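Local coordinates for protein terminal oxygenase component of carbazole 1,9a-dioxygenase (Nocardioides aromaticivorans, PDB 3GCF) that serves as the terminal oxygenase of carbazole 1,9a-dioxygenase, probably using a Rieske [2Fe-2S] cluster and a mononuclear iron to dihydroxylate carbazole, at residues F191-S196 with D335-A340. Sequence-based numbering, arbitrary orientation.
Sequences FMHRNS and DDDVWA. With FE2 (Fe (II) ion), chain P.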
# COMPACT_ATOMS: atom_id res chain seq x y z
N PHE A 191 -27.05 19.14 5.33
CA PHE A 191 -27.67 18.43 6.44
C PHE A 191 -26.54 17.99 7.39
O PHE A 191 -26.64 18.17 8.60
CB PHE A 191 -28.41 17.20 5.89
CG PHE A 191 -28.87 16.23 6.95
CD1 PHE A 191 -29.87 16.59 7.86
CD2 PHE A 191 -28.33 14.95 7.01
CE1 PHE A 191 -30.32 15.68 8.82
CE2 PHE A 191 -28.78 14.02 7.97
CZ PHE A 191 -29.77 14.39 8.88
N MET A 192 -25.46 17.46 6.81
CA MET A 192 -24.33 16.97 7.58
C MET A 192 -23.58 18.04 8.38
O MET A 192 -22.78 17.71 9.26
CB MET A 192 -23.33 16.25 6.67
CG MET A 192 -22.35 17.17 5.96
SD MET A 192 -21.08 16.30 4.99
CE MET A 192 -20.09 15.60 6.30
N HIS A 193 -23.82 19.31 8.07
CA HIS A 193 -23.14 20.40 8.78
C HIS A 193 -23.94 20.97 9.95
O HIS A 193 -23.45 21.83 10.68
CB HIS A 193 -22.85 21.57 7.82
CG HIS A 193 -21.90 21.24 6.72
ND1 HIS A 193 -20.63 20.75 6.96
CD2 HIS A 193 -22.00 21.38 5.38
CE1 HIS A 193 -20.00 20.60 5.81
NE2 HIS A 193 -20.80 20.98 4.83
N ARG A 194 -25.17 20.49 10.12
CA ARG A 194 -26.07 20.99 11.17
C ARG A 194 -25.49 21.12 12.57
O ARG A 194 -25.90 21.99 13.34
CB ARG A 194 -27.34 20.12 11.22
CG ARG A 194 -27.10 18.70 11.75
CD ARG A 194 -28.34 17.83 11.60
NE ARG A 194 -28.13 16.50 12.17
CZ ARG A 194 -27.35 15.57 11.64
NH1 ARG A 194 -26.70 15.80 10.50
NH2 ARG A 194 -27.19 14.41 12.26
N ASN A 195 -24.53 20.26 12.91
CA ASN A 195 -23.93 20.31 14.25
C ASN A 195 -22.57 21.00 14.33
O ASN A 195 -21.91 20.95 15.36
CB ASN A 195 -23.84 18.89 14.83
CG ASN A 195 -25.20 18.30 15.15
OD1 ASN A 195 -25.45 17.11 14.92
ND2 ASN A 195 -26.10 19.13 15.68
N SER A 196 -22.14 21.63 13.24
CA SER A 196 -20.87 22.33 13.25
C SER A 196 -20.97 23.47 14.26
O SER A 196 -21.98 24.18 14.31
CB SER A 196 -20.56 22.93 11.88
OG SER A 196 -19.51 23.88 11.95
N ASP A 335 -14.33 21.21 7.58
CA ASP A 335 -13.56 19.99 7.77
C ASP A 335 -14.36 18.73 7.45
O ASP A 335 -13.82 17.80 6.84
CB ASP A 335 -13.01 19.90 9.20
CG ASP A 335 -11.77 20.75 9.40
OD1 ASP A 335 -11.17 21.20 8.39
OD2 ASP A 335 -11.38 20.96 10.56
N ASP A 336 -15.63 18.69 7.83
CA ASP A 336 -16.46 17.51 7.55
C ASP A 336 -16.60 17.23 6.07
O ASP A 336 -16.82 16.08 5.68
CB ASP A 336 -17.85 17.66 8.16
CG ASP A 336 -17.85 17.52 9.67
OD1 ASP A 336 -17.05 16.70 10.18
OD2 ASP A 336 -18.64 18.21 10.35
N ASP A 337 -16.49 18.26 5.23
CA ASP A 337 -16.62 18.06 3.79
C ASP A 337 -15.49 17.17 3.27
O ASP A 337 -15.65 16.50 2.25
CB ASP A 337 -16.59 19.40 3.05
CG ASP A 337 -17.91 20.15 3.13
OD1 ASP A 337 -18.96 19.50 2.96
OD2 ASP A 337 -17.89 21.38 3.34
N VAL A 338 -14.36 17.16 3.97
CA VAL A 338 -13.23 16.35 3.56
C VAL A 338 -13.53 14.85 3.61
O VAL A 338 -13.43 14.16 2.60
CB VAL A 338 -11.97 16.66 4.41
CG1 VAL A 338 -10.81 15.74 4.01
CG2 VAL A 338 -11.56 18.12 4.21
N TRP A 339 -13.92 14.33 4.77
CA TRP A 339 -14.22 12.90 4.83
C TRP A 339 -15.48 12.55 4.05
O TRP A 339 -15.66 11.42 3.61
CB TRP A 339 -14.31 12.37 6.27
CG TRP A 339 -15.33 13.01 7.18
CD1 TRP A 339 -15.12 14.01 8.08
CD2 TRP A 339 -16.71 12.64 7.32
NE1 TRP A 339 -16.27 14.29 8.77
CE2 TRP A 339 -17.27 13.46 8.32
CE3 TRP A 339 -17.54 11.69 6.69
CZ2 TRP A 339 -18.61 13.37 8.72
CZ3 TRP A 339 -18.88 11.60 7.08
CH2 TRP A 339 -19.40 12.43 8.09
N ALA A 340 -16.37 13.53 3.87
CA ALA A 340 -17.59 13.29 3.12
C ALA A 340 -17.21 12.96 1.68
O ALA A 340 -17.77 12.05 1.08
CB ALA A 340 -18.49 14.52 3.15
FE FE2 P . -20.14 21.20 2.82
O HOH W 1 -19.66 20.50 9.60
O HOH W 2 -20.43 23.25 2.63
O HOH W 3 -19.51 21.38 0.91
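His193 and Asp337 meet at one iron(II) ion. His193 NE2 binds the iron at 2.1 Å. Asp337 grips it with both carboxylate oxygens, OD1 at 2.1 Å and OD2 at 2.3 Å. The imidazole and carboxylate planes stand 84° apart, and the carboxylate carbon lies at the ring edge. Two waters and His189 complete the site. This is the facial triad of two histidines and one carboxylate found in Rieske non-heme iron oxygenases, with both histidines from one part of the chain and the aspartate from helix 335-350. Asn334 and Asn183 hydrogen-bond to OD2 and OD1 of Asp337 and help fix its carboxylate. At the ring's other nitrogen, His193 ND1 donates to a water in the ring plane. The same water lies 2.6 Å from Asp336 OD2 and bridges the ring nitrogen to this carboxylate. Metal on one nitrogen and water on the other should hold the ring against rotation.

Met192 packs beside the His193 ring, with CG over one face. Met192 and Asp336 run past each other in opposite directions, with Met192 CE 3.4 Å from Asp336 O. The methionine chain bends at its last torsion (chi3 -71°), which brings CE over the face of the Trp339 six-membered ring, nearer its CZ2 and CH2 rim. This CH-pi contact measures 3.9 Å from Met192 CE to the ring centroid. Met192 SD rests 3.6 Å from Ala340 CB. Trp339 NE1 hydrogen-bonds to Asp336 OD1 at 2.9 Å, on the anti side of the carboxylate and tilted out of its plane. Asp336 therefore links the indole to the water at His193. Trp97 of a neighbouring subunit packs against both Met192 and Trp339.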